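Local coordinates for protein transcriptional regulator, LysR family (Vibrio cholerae, PDB 3SZP) that probably binds specific promoter DNA through a winged helix-turn-helix domain and activates virulence genes as a LysR-type transcription factor, at residues N7-V12 and L45-R50; G213-Q216 and N221-R224; N269-Q274 and L280-V285. One frame throughout, in Å; residues are numbered along the deposited sequence.

Contact 1 of 3, residues N7-V12 and L45-R50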
ATOM      1  N   ASN A   7      15.291   7.456  19.814  1.00 30.48           N
ATOM      2  CA  ASN A   7      14.744   8.797  19.658  1.00 31.39           C
ATOM      3  C   ASN A   7      14.222   9.034  18.265  1.00 31.17           C
ATOM      4  O   ASN A   7      13.205   9.702  18.090  1.00 32.68           O
ATOM      5  CB  ASN A   7      15.790   9.873  19.946  1.00 30.82           C
ATOM      6  CG  ASN A   7      15.170  11.249  20.079  1.00 32.18           C
ATOM      7  OD1 ASN A   7      14.149  11.411  20.748  1.00 33.83           O
ATOM      8  ND2 ASN A   7      15.774  12.243  19.439  1.00 31.92           N
ATOM      9  N   LEU A   8      14.942   8.505  17.278  1.00 24.46           N
ATOM     10  CA  LEU A   8      14.549   8.664  15.880  1.00 25.03           C
ATOM     11  C   LEU A   8      13.237   7.923  15.649  1.00 25.55           C
ATOM     12  O   LEU A   8      12.364   8.396  14.929  1.00 27.13           O
ATOM     13  CB  LEU A   8      15.617   8.124  14.923  1.00 24.70           C
ATOM     14  CG  LEU A   8      15.140   8.148  13.451  1.00 26.41           C
ATOM     15  CD1 LEU A   8      14.869   9.594  13.022  1.00 27.98           C
ATOM     16  CD2 LEU A   8      16.138   7.493  12.491  1.00 27.38           C
ATOM     17  N   PHE A   9      13.115   6.757  16.275  1.00 25.42           N
ATOM     18  CA  PHE A   9      11.887   5.970  16.214  1.00 25.97           C
ATOM     19  C   PHE A   9      10.729   6.788  16.764  1.00 28.20           C
ATOM     20  O   PHE A   9       9.681   6.888  16.136  1.00 29.57           O
ATOM     21  CB  PHE A   9      12.061   4.672  17.004  1.00 25.27           C
ATOM     22  CG  PHE A   9      10.767   4.056  17.473  1.00 26.52           C
ATOM     23  CD1 PHE A   9       9.908   3.418  16.575  1.00 26.46           C
ATOM     24  CD2 PHE A   9      10.419   4.088  18.818  1.00 28.34           C
ATOM     25  CE1 PHE A   9       8.725   2.829  17.017  1.00 27.57           C
ATOM     26  CE2 PHE A   9       9.239   3.481  19.266  1.00 29.88           C
ATOM     27  CZ  PHE A   9       8.387   2.864  18.361  1.00 29.13           C
ATOM     28  N   ARG A  10      10.929   7.398  17.926  1.00 31.18           N
ATOM     29  CA  ARG A  10       9.921   8.290  18.478  1.00 33.85           C
ATOM     30  C   ARG A  10       9.494   9.378  17.482  1.00 34.96           C
ATOM     31  O   ARG A  10       8.301   9.653  17.340  1.00 36.81           O
ATOM     32  CB  ARG A  10      10.425   8.937  19.766  1.00 34.70           C
ATOM     33  CG  ARG A  10       9.488  10.009  20.321  1.00 37.00           C
ATOM     34  CD  ARG A  10      10.074  10.698  21.550  1.00 37.75           C
ATOM     35  NE  ARG A  10      11.230  11.539  21.238  1.00 36.09           N
ATOM     36  CZ  ARG A  10      11.179  12.864  21.077  1.00 36.43           C
ATOM     37  NH1 ARG A  10      10.023  13.512  21.169  1.00 38.07           N
ATOM     38  NH2 ARG A  10      12.288  13.547  20.807  1.00 34.94           N
ATOM     39  N   LEU A  11      10.461   9.994  16.797  1.00 31.26           N
ATOM     40  CA  LEU A  11      10.165  11.097  15.883  1.00 32.85           C
ATOM     41  C   LEU A  11       9.394  10.603  14.669  1.00 34.21           C
ATOM     42  O   LEU A  11       8.527  11.301  14.133  1.00 36.47           O
ATOM     43  CB  LEU A  11      11.449  11.799  15.417  1.00 31.67           C
ATOM     44  CG  LEU A  11      12.327  12.544  16.420  1.00 30.68           C
ATOM     45  CD1 LEU A  11      13.495  13.223  15.696  1.00 29.80           C
ATOM     46  CD2 LEU A  11      11.527  13.565  17.212  1.00 32.27           C
ATOM     47  N   VAL A  12       9.740   9.402  14.217  1.00 26.84           N
ATOM     48  CA  VAL A  12       9.041   8.797  13.095  1.00 27.76           C
ATOM     49  C   VAL A  12       7.562   8.612  13.437  1.00 29.10           C
ATOM     50  O   VAL A  12       6.694   8.902  12.626  1.00 31.21           O
ATOM     51  CB  VAL A  12       9.678   7.456  12.704  1.00 25.30           C
ATOM     52  CG1 VAL A  12       8.715   6.629  11.863  1.00 25.67           C
ATOM     53  CG2 VAL A  12      11.023   7.690  11.966  1.00 25.24           C
ATOM     54  N   LEU A  45      13.445  -7.070  18.136  1.00 25.72           N
ATOM     55  CA  LEU A  45      12.015  -6.797  18.158  1.00 25.64           C
ATOM     56  C   LEU A  45      11.614  -5.941  16.979  1.00 25.65           C
ATOM     57  O   LEU A  45      12.244  -4.924  16.707  1.00 25.02           O
ATOM     58  CB  LEU A  45      11.615  -6.070  19.438  1.00 25.16           C
ATOM     59  CG  LEU A  45      11.508  -6.902  20.711  1.00 25.38           C
ATOM     60  CD1 LEU A  45      11.279  -5.980  21.907  1.00 26.17           C
ATOM     61  CD2 LEU A  45      10.400  -7.924  20.598  1.00 25.16           C
ATOM     62  N   ARG A  46      10.560  -6.344  16.290  1.00 33.03           N
ATOM     63  CA  ARG A  46       9.965  -5.516  15.255  1.00 32.41           C
ATOM     64  C   ARG A  46       9.141  -4.443  15.950  1.00 30.92           C
ATOM     65  O   ARG A  46       8.301  -4.741  16.788  1.00 30.81           O
ATOM     66  CB  ARG A  46       9.082  -6.373  14.338  1.00 33.26           C
ATOM     67  CG  ARG A  46       8.519  -5.684  13.099  1.00 32.87           C
ATOM     68  CD  ARG A  46       7.759  -6.716  12.248  1.00 33.86           C
ATOM     69  NE  ARG A  46       7.059  -6.114  11.123  1.00 33.62           N
ATOM     70  CZ  ARG A  46       7.622  -5.802   9.950  1.00 34.01           C
ATOM     71  NH1 ARG A  46       8.917  -6.032   9.731  1.00 34.85           N
ATOM     72  NH2 ARG A  46       6.882  -5.255   8.987  1.00 33.73           N
ATOM     73  N   LEU A  47       9.390  -3.190  15.603  1.00 24.59           N
ATOM     74  CA  LEU A  47       8.708  -2.059  16.242  1.00 23.90           C
ATOM     75  C   LEU A  47       7.628  -1.420  15.372  1.00 23.79           C
ATOM     76  O   LEU A  47       6.658  -0.890  15.893  1.00 24.00           O
ATOM     77  CB  LEU A  47       9.707  -0.976  16.662  1.00 23.38           C
ATOM     78  CG  LEU A  47      10.690  -1.374  17.760  1.00 23.76           C
ATOM     79  CD1 LEU A  47      11.631  -0.225  18.017  1.00 23.23           C
ATOM     80  CD2 LEU A  47       9.963  -1.778  19.048  1.00 25.10           C
ATOM     81  N   LEU A  48       7.822  -1.448  14.055  1.00 34.63           N
ATOM     82  CA  LEU A  48       6.962  -0.740  13.110  1.00 34.83           C
ATOM     83  C   LEU A  48       6.567  -1.648  11.977  1.00 35.48           C
ATOM     84  O   LEU A  48       7.357  -2.474  11.526  1.00 36.10           O
ATOM     85  CB  LEU A  48       7.707   0.429  12.467  1.00 34.91           C
ATOM     86  CG  LEU A  48       8.125   1.612  13.330  1.00 34.65           C
ATOM     87  CD1 LEU A  48       9.034   2.553  12.546  1.00 34.95           C
ATOM     88  CD2 LEU A  48       6.880   2.342  13.811  1.00 35.48           C
ATOM     89  N   ASN A  49       5.345  -1.466  11.497  1.00 44.02           N
ATOM     90  CA  ASN A  49       4.923  -2.049  10.243  1.00 44.75           C
ATOM     91  C   ASN A  49       4.886  -0.987   9.148  1.00 45.35           C
ATOM     92  O   ASN A  49       4.475   0.154   9.381  1.00 45.35           O
ATOM     93  CB  ASN A  49       3.550  -2.708  10.396  1.00 45.12           C
ATOM     94  CG  ASN A  49       3.600  -3.969  11.243  1.00 44.96           C
ATOM     95  OD1 ASN A  49       4.433  -4.858  11.016  1.00 45.54           O
ATOM     96  ND2 ASN A  49       2.713  -4.052  12.234  1.00 44.90           N
ATOM     97  N   ARG A  50       5.335  -1.367   7.959  1.00 96.04           N
ATOM     98  CA  ARG A  50       5.259  -0.494   6.799  1.00 96.94           C
ATOM     99  C   ARG A  50       4.479  -1.185   5.693  1.00 98.62           C
ATOM    100  O   ARG A  50       5.015  -2.022   4.968  1.00 99.62           O
ATOM    101  CB  ARG A  50       6.658  -0.120   6.305  1.00 97.46           C
ATOM    102  CG  ARG A  50       7.354   0.951   7.132  1.00 97.21           C
ATOM    103  CD  ARG A  50       8.859   0.721   7.159  1.00 97.49           C
ATOM    104  NE  ARG A  50       9.189  -0.538   7.823  1.00 96.93           N
ATOM    105  CZ  ARG A  50      10.399  -1.087   7.833  1.00 97.76           C
ATOM    106  NH1 ARG A  50      11.406  -0.489   7.209  1.00 99.08           N
ATOM    107  NH2 ARG A  50      10.599  -2.236   8.465  1.00 97.78           N
TER
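F9 of helix 3-15 meets L47 and L48 where the chain enters the wing, so this contact ties the first helix of the winged helix-turn-helix domain to its two-stranded hairpin, 48-51 and 54-57. L48 does the bridging. At its CB, a chi1 of -66° sets CG anti to the carbonyl carbon. CG then arrives at the edge of the F9 ring, in its plane, 3.9 Å from CE1 of F9. There the side chain forks. Its CD2 stays with the ring edge at 3.7 Å from F9 CE1, while CD1 swings over to the next turn of the helix and stops 4.1 Å from CG1 of V12. L47 takes the ring from another side: its CD1 stands above the centre of one face, 4.2 Å from the F9 centroid and only 7° off the ring normal, a clean CH-pi contact. With one leucine at the rim and the other on a face, the phenyl group is held on two sides. L57 of the second wing strand and L39 of helix 29-43 also pack on F9, and E40 accepts the backbone N-H groups of both L47 and L48. Across the segment from the leucines, R46 grips N49 side-on, with NE at 2.9 Å and NH2 at 3.2 Å from the single acceptor N49 OD1; NH2 lies in the carbonyl plane, on a lone pair.

Contact 2 of 3, residues G213-Q216 and N221-R224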
ATOM      1  N   GLY A 213      -0.236  25.274 -18.986  1.00 32.58           N
ATOM      2  CA  GLY A 213       1.104  25.501 -19.485  1.00 33.14           C
ATOM      3  C   GLY A 213       1.722  24.296 -20.162  1.00 32.35           C
ATOM      4  O   GLY A 213       1.453  23.132 -19.814  1.00 31.73           O
ATOM      5  N   ARG A 214       2.543  24.585 -21.161  1.00 27.07           N
ATOM      6  CA  ARG A 214       3.379  23.584 -21.796  1.00 26.22           C
ATOM      7  C   ARG A 214       4.274  22.915 -20.754  1.00 26.13           C
ATOM      8  O   ARG A 214       4.559  21.727 -20.843  1.00 25.72           O
ATOM      9  CB  ARG A 214       4.253  24.261 -22.842  1.00 26.14           C
ATOM     10  CG  ARG A 214       5.113  23.304 -23.634  1.00 25.32           C
ATOM     11  CD  ARG A 214       6.062  24.087 -24.511  1.00 25.26           C
ATOM     12  NE  ARG A 214       6.664  23.243 -25.529  1.00 24.70           N
ATOM     13  CZ  ARG A 214       7.275  23.710 -26.610  1.00 24.71           C
ATOM     14  NH1 ARG A 214       7.358  25.022 -26.788  1.00 25.18           N
ATOM     15  NH2 ARG A 214       7.786  22.868 -27.503  1.00 24.40           N
ATOM     16  N   PHE A 215       4.712  23.694 -19.769  1.00 24.71           N
ATOM     17  CA  PHE A 215       5.613  23.219 -18.722  1.00 24.75           C
ATOM     18  C   PHE A 215       5.100  23.830 -17.422  1.00 25.14           C
ATOM     19  O   PHE A 215       4.944  25.055 -17.327  1.00 24.89           O
ATOM     20  CB  PHE A 215       7.062  23.679 -19.025  1.00 23.80           C
ATOM     21  CG  PHE A 215       8.110  23.199 -18.030  1.00 23.36           C
ATOM     22  CD1 PHE A 215       8.164  21.867 -17.622  1.00 24.06           C
ATOM     23  CD2 PHE A 215       9.085  24.090 -17.533  1.00 22.17           C
ATOM     24  CE1 PHE A 215       9.133  21.416 -16.718  1.00 24.03           C
ATOM     25  CE2 PHE A 215      10.073  23.649 -16.629  1.00 21.94           C
ATOM     26  CZ  PHE A 215      10.098  22.308 -16.219  1.00 23.00           C
ATOM     27  N   GLN A 216       4.792  22.981 -16.447  1.00 29.01           N
ATOM     28  CA  GLN A 216       4.502  23.444 -15.086  1.00 29.22           C
ATOM     29  C   GLN A 216       5.442  22.737 -14.125  1.00 29.19           C
ATOM     30  O   GLN A 216       5.621  21.523 -14.203  1.00 29.82           O
ATOM     31  CB  GLN A 216       3.041  23.192 -14.680  1.00 29.98           C
ATOM     32  CG  GLN A 216       2.714  23.717 -13.271  1.00 29.97           C
ATOM     33  CD  GLN A 216       1.446  23.097 -12.656  1.00 30.23           C
ATOM     34  OE1 GLN A 216       0.352  23.223 -13.206  1.00 29.70           O
ATOM     35  NE2 GLN A 216       1.597  22.423 -11.524  1.00 30.95           N
ATOM     36  N   ASN A 221      13.242  28.144 -10.944  1.00 30.68           N
ATOM     37  CA  ASN A 221      14.518  28.081 -11.652  1.00 31.06           C
ATOM     38  C   ASN A 221      14.511  27.174 -12.886  1.00 30.26           C
ATOM     39  O   ASN A 221      15.029  27.546 -13.925  1.00 30.25           O
ATOM     40  CB  ASN A 221      15.720  27.833 -10.713  1.00 32.27           C
ATOM     41  CG  ASN A 221      15.649  26.503  -9.968  1.00 32.40           C
ATOM     42  OD1 ASN A 221      14.628  25.812  -9.967  1.00 31.89           O
ATOM     43  ND2 ASN A 221      16.739  26.164  -9.292  1.00 33.33           N
ATOM     44  N   VAL A 222      13.896  26.007 -12.792  1.00 24.94           N
ATOM     45  CA  VAL A 222      13.843  25.102 -13.941  1.00 24.80           C
ATOM     46  C   VAL A 222      12.986  25.703 -15.066  1.00 24.13           C
ATOM     47  O   VAL A 222      13.191  25.418 -16.229  1.00 24.25           O
ATOM     48  CB  VAL A 222      13.311  23.678 -13.550  1.00 25.58           C
ATOM     49  CG1 VAL A 222      14.305  22.961 -12.619  1.00 26.48           C
ATOM     50  CG2 VAL A 222      11.929  23.770 -12.916  1.00 25.59           C
ATOM     51  N   VAL A 223      12.029  26.541 -14.693  1.00 24.80           N
ATOM     52  CA  VAL A 223      11.153  27.212 -15.650  1.00 24.41           C
ATOM     53  C   VAL A 223      11.884  28.311 -16.454  1.00 24.29           C
ATOM     54  O   VAL A 223      11.748  28.388 -17.673  1.00 24.46           O
ATOM     55  CB  VAL A 223       9.894  27.781 -14.931  1.00 24.18           C
ATOM     56  CG1 VAL A 223       9.020  28.593 -15.898  1.00 24.16           C
ATOM     57  CG2 VAL A 223       9.072  26.639 -14.315  1.00 25.05           C
ATOM     58  N   ARG A 224      12.671  29.139 -15.776  1.00 32.20           N
ATOM     59  CA  ARG A 224      13.521  30.098 -16.460  1.00 32.92           C
ATOM     60  C   ARG A 224      14.379  29.366 -17.480  1.00 33.32           C
ATOM     61  O   ARG A 224      14.611  29.841 -18.581  1.00 33.73           O
ATOM     62  CB  ARG A 224      14.420  30.821 -15.452  1.00 34.11           C
ATOM     63  CG  ARG A 224      15.175  32.053 -15.994  1.00 35.38           C
ATOM     64  CD  ARG A 224      16.425  31.673 -16.809  1.00 36.34           C
ATOM     65  NE  ARG A 224      17.286  30.736 -16.079  1.00 37.05           N
ATOM     66  CZ  ARG A 224      18.286  30.040 -16.613  1.00 38.48           C
ATOM     67  NH1 ARG A 224      18.590  30.173 -17.898  1.00 39.32           N
ATOM     68  NH2 ARG A 224      18.991  29.211 -15.850  1.00 39.33           N
TER
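F215, in an extended strand, and V223, on the helix that follows, have CA atoms 7.5 Å apart, the closest such pair between 213-216 and 221-224. The space between them is bridged mainly by the phenyl ring of F215. Its CG is anti to the backbone N (chi1 -178°), which carries the ring out from the strand to the helix, where its edge meets the backbone of V222 and V223. F215 CE2 does most of the touching: it comes 3.6 Å from V222 O and 3.8 Å from V223 CA, both near the ring plane. An oxygen at this rim faces the slightly positive C-H edge rather than the pi cloud, probably a mildly favourable placement. Both valines bring a methyl to this rim from the same side of the ring plane. The side chains of V222 and F215 cross at about a right angle, with V222 CG2 4.0 Å from F215 CZ; V223 and F215 cross obliquely, V223 CG2 lying 3.9 Å from F215 CE2. Strand 215-217, helix 220-228 and strand 233-237 form a beta-alpha-beta crossover of the LysR regulatory domain, with strand 188-191 lying between the two strands and parallel to both. V223 also reaches that sheet at L189, T234 and M236. The outer edge of strand 215-217 does not end the sheet: F215 and Q216 pair in a parallel ladder with a strand of the third subunit, and R214 NH2 is hydrogen-bonded to M114 O of that subunit. R224 starts out from its CA away from 213-216, and its guanidinium makes a cation-pi contact with F244.

Contact 3 of 3, residues N269-Q274 and L280-V285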
ATOM      1  N   ASN A 269      10.923  36.184  16.850  1.00 61.75           N
ATOM      2  CA  ASN A 269      10.447  36.508  18.185  1.00 65.15           C
ATOM      3  C   ASN A 269      11.127  37.774  18.703  1.00 66.33           C
ATOM      4  O   ASN A 269      12.306  38.010  18.429  1.00 64.63           O
ATOM      5  CB  ASN A 269      10.705  35.338  19.125  1.00 67.27           C
ATOM      6  CG  ASN A 269       9.745  34.183  18.898  1.00 67.50           C
ATOM      7  OD1 ASN A 269       8.755  34.045  19.618  1.00 70.80           O
ATOM      8  ND2 ASN A 269      10.030  33.348  17.890  1.00 64.30           N
ATOM      9  N   HIS A 270      10.383  38.590  19.445  1.00 66.82           N
ATOM     10  CA  HIS A 270      10.897  39.871  19.925  1.00 68.29           C
ATOM     11  C   HIS A 270      12.318  39.735  20.448  1.00 68.35           C
ATOM     12  O   HIS A 270      12.666  38.731  21.062  1.00 69.57           O
ATOM     13  CB  HIS A 270      10.001  40.462  21.015  1.00 72.84           C
ATOM     14  CG  HIS A 270      10.434  41.822  21.471  1.00 74.63           C
ATOM     15  ND1 HIS A 270      10.548  42.894  20.610  1.00 72.77           N
ATOM     16  CD2 HIS A 270      10.805  42.280  22.689  1.00 78.38           C
ATOM     17  CE1 HIS A 270      10.957  43.955  21.282  1.00 75.22           C
ATOM     18  NE2 HIS A 270      11.120  43.609  22.546  1.00 78.60           N
ATOM     19  N   LYS A 271      13.140  40.748  20.207  1.00 64.22           N
ATOM     20  CA  LYS A 271      14.554  40.652  20.554  1.00 64.27           C
ATOM     21  C   LYS A 271      14.840  40.573  22.058  1.00 68.22           C
ATOM     22  O   LYS A 271      15.938  40.182  22.455  1.00 68.54           O
ATOM     23  CB  LYS A 271      15.369  41.769  19.887  1.00 62.66           C
ATOM     24  CG  LYS A 271      15.669  41.498  18.403  1.00 59.77           C
ATOM     25  CD  LYS A 271      16.836  42.338  17.880  1.00 61.02           C
ATOM     26  CE  LYS A 271      16.441  43.790  17.666  1.00 61.50           C
ATOM     27  NZ  LYS A 271      17.597  44.613  17.219  1.00 60.60           N
ATOM     28  N   ASP A 272      13.861  40.921  22.890  1.00 71.66           N
ATOM     29  CA  ASP A 272      14.042  40.828  24.340  1.00 76.26           C
ATOM     30  C   ASP A 272      14.177  39.383  24.818  1.00 77.18           C
ATOM     31  O   ASP A 272      14.693  39.124  25.907  1.00 80.57           O
ATOM     32  CB  ASP A 272      12.896  41.515  25.096  1.00 80.34           C
ATOM     33  CG  ASP A 272      12.974  43.031  25.028  1.00 81.00           C
ATOM     34  OD1 ASP A 272      14.027  43.561  24.604  1.00 78.94           O
ATOM     35  OD2 ASP A 272      11.982  43.692  25.409  1.00 83.88           O
ATOM     36  N   HIS A 273      13.707  38.447  23.999  1.00 97.19           N
ATOM     37  CA  HIS A 273      13.717  37.033  24.354  1.00 98.09           C
ATOM     38  C   HIS A 273      14.700  36.306  23.462  1.00 94.11           C
ATOM     39  O   HIS A 273      14.612  35.095  23.266  1.00 93.46           O
ATOM     40  CB  HIS A 273      12.322  36.448  24.166  1.00 98.67           C
ATOM     41  CG  HIS A 273      11.228  37.413  24.494  1.00101.20           C
ATOM     42  ND1 HIS A 273      10.632  38.213  23.543  1.00 98.70           N
ATOM     43  CD2 HIS A 273      10.643  37.729  25.674  1.00106.35           C
ATOM     44  CE1 HIS A 273       9.714  38.969  24.121  1.00102.13           C
ATOM     45  NE2 HIS A 273       9.701  38.695  25.413  1.00106.80           N
ATOM     46  N   GLN A 274      15.652  37.061  22.935  1.00 56.80           N
ATOM     47  CA  GLN A 274      16.491  36.578  21.855  1.00 55.91           C
ATOM     48  C   GLN A 274      17.948  36.552  22.306  1.00 57.81           C
ATOM     49  O   GLN A 274      18.456  37.537  22.856  1.00 57.80           O
ATOM     50  CB  GLN A 274      16.303  37.488  20.640  1.00 54.11           C
ATOM     51  CG  GLN A 274      16.440  36.812  19.294  1.00 53.46           C
ATOM     52  CD  GLN A 274      15.389  35.744  19.042  1.00 51.95           C
ATOM     53  OE1 GLN A 274      15.562  34.589  19.424  1.00 53.27           O
ATOM     54  NE2 GLN A 274      14.308  36.121  18.367  1.00 48.90           N
ATOM     55  N   LEU A 280      22.355  39.574  16.690  1.00 45.44           N
ATOM     56  CA  LEU A 280      23.357  39.960  15.705  1.00 42.32           C
ATOM     57  C   LEU A 280      22.873  39.678  14.276  1.00 41.12           C
ATOM     58  O   LEU A 280      23.007  40.509  13.370  1.00 38.85           O
ATOM     59  CB  LEU A 280      24.662  39.211  15.972  1.00 41.01           C
ATOM     60  CG  LEU A 280      25.438  39.615  17.228  1.00 41.32           C
ATOM     61  CD1 LEU A 280      26.623  38.684  17.492  1.00 39.98           C
ATOM     62  CD2 LEU A 280      25.897  41.057  17.132  1.00 39.62           C
ATOM     63  N   PHE A 281      22.307  38.498  14.073  1.00 38.36           N
ATOM     64  CA  PHE A 281      21.787  38.153  12.764  1.00 37.13           C
ATOM     65  C   PHE A 281      20.687  39.123  12.343  1.00 37.13           C
ATOM     66  O   PHE A 281      20.737  39.722  11.272  1.00 35.01           O
ATOM     67  CB  PHE A 281      21.267  36.713  12.741  1.00 39.09           C
ATOM     68  CG  PHE A 281      20.742  36.291  11.402  1.00 37.15           C
ATOM     69  CD1 PHE A 281      21.616  35.933  10.381  1.00 32.27           C
ATOM     70  CD2 PHE A 281      19.375  36.275  11.150  1.00 38.46           C
ATOM     71  CE1 PHE A 281      21.127  35.551   9.129  1.00 28.89           C
ATOM     72  CE2 PHE A 281      18.881  35.887   9.903  1.00 34.78           C
ATOM     73  CZ  PHE A 281      19.757  35.530   8.900  1.00 30.19           C
ATOM     74  N   ILE A 282      19.690  39.278  13.195  1.00 38.81           N
ATOM     75  CA  ILE A 282      18.587  40.180  12.909  1.00 37.74           C
ATOM     76  C   ILE A 282      19.081  41.590  12.555  1.00 36.56           C
ATOM     77  O   ILE A 282      18.660  42.166  11.544  1.00 35.55           O
ATOM     78  CB  ILE A 282      17.624  40.241  14.104  1.00 38.56           C
ATOM     79  CG1 ILE A 282      16.923  38.894  14.288  1.00 38.84           C
ATOM     80  CG2 ILE A 282      16.599  41.366  13.924  1.00 37.22           C
ATOM     81  CD1 ILE A 282      16.078  38.832  15.560  1.00 39.19           C
ATOM     82  N   ASP A 283      19.969  42.142  13.381  1.00 42.27           N
ATOM     83  CA  ASP A 283      20.531  43.468  13.128  1.00 40.96           C
ATOM     84  C   ASP A 283      21.333  43.492  11.832  1.00 39.09           C
ATOM     85  O   ASP A 283      21.383  44.505  11.130  1.00 38.44           O
ATOM     86  CB  ASP A 283      21.436  43.907  14.281  1.00 40.93           C
ATOM     87  CG  ASP A 283      20.652  44.405  15.488  1.00 42.22           C
ATOM     88  OD1 ASP A 283      19.414  44.564  15.375  1.00 42.58           O
ATOM     89  OD2 ASP A 283      21.284  44.666  16.546  1.00 42.53           O
ATOM     90  N   PHE A 284      21.982  42.381  11.521  1.00 39.77           N
ATOM     91  CA  PHE A 284      22.755  42.304  10.298  1.00 37.24           C
ATOM     92  C   PHE A 284      21.836  42.411   9.077  1.00 37.32           C
ATOM     93  O   PHE A 284      22.082  43.209   8.173  1.00 36.33           O
ATOM     94  CB  PHE A 284      23.550  41.009  10.245  1.00 35.65           C
ATOM     95  CG  PHE A 284      24.557  40.960   9.123  1.00 32.02           C
ATOM     96  CD1 PHE A 284      25.817  41.523   9.283  1.00 31.13           C
ATOM     97  CD2 PHE A 284      24.249  40.352   7.919  1.00 30.30           C
ATOM     98  CE1 PHE A 284      26.753  41.469   8.258  1.00 30.73           C
ATOM     99  CE2 PHE A 284      25.181  40.302   6.894  1.00 28.05           C
ATOM    100  CZ  PHE A 284      26.433  40.871   7.066  1.00 29.26           C
ATOM    101  N   VAL A 285      20.776  41.614   9.057  1.00 32.19           N
ATOM    102  CA  VAL A 285      19.817  41.681   7.958  1.00 32.25           C
ATOM    103  C   VAL A 285      19.282  43.105   7.794  1.00 33.33           C
ATOM    104  O   VAL A 285      19.333  43.682   6.706  1.00 32.76           O
ATOM    105  CB  VAL A 285      18.640  40.721   8.174  1.00 33.38           C
ATOM    106  CG1 VAL A 285      17.579  40.953   7.121  1.00 33.17           C
ATOM    107  CG2 VAL A 285      19.132  39.272   8.157  1.00 32.35           C
TER
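The connection from strand 262-268 to helix 276-287, the last strand and last helix of the LysR regulatory domain, folds back on that helix through K271 and Q274. K271 lies in a short 3-10 turn and carries most of the contact. Its chain runs past I282 in the opposite direction, with K271 CG 3.9 Å from I282 CD1 and K271 CD 4.1 Å from I282 CG2. A bend at chi3 (-75°) then brings the lysine end to D283. There K271 NZ forms a salt bridge with D283 OD1 at 2.6 Å, approaching on the syn side, 18° out of the carboxylate plane. The methylenes thus lie on a buried isoleucine while the charge is paired at the exposed surface, on D283. Q274 adds its CG, 4.3 Å from the same I282 CD1, and its NE2 gives a weak hydrogen bond to N269 O, across the base of the loop. On the strand side, I282 packs on Y268 and V285 on M266, both in the strand the loop has just left. The strand, loop and helix form a beta-alpha connection, consistent with the periplasmic-binding-protein-like alpha/beta fold of LysR regulatory domains.

How the contacts relate
Contact 1 belongs to the DNA-binding domain, while contacts 2 and 3 both lie in the regulatory domain. Contact 1 comes no nearer than about 28 Å to contact 2 and about 20 Å to contact 3, measured between nearest atoms. Contacts 2 and 3 sit on opposite sides of the chain's centre, their own centres 37 Å apart, consistent with the two lobes usual in LysR regulatory domains. Neighbouring chains treat the three differently. Contact 2 abuts the third subunit and contact 1 the second, whereas in this chain contact 3 is touched by no other chain. R46 packs on N269 of the second subunit, however, so that copy's loop does meet a DNA-binding domain.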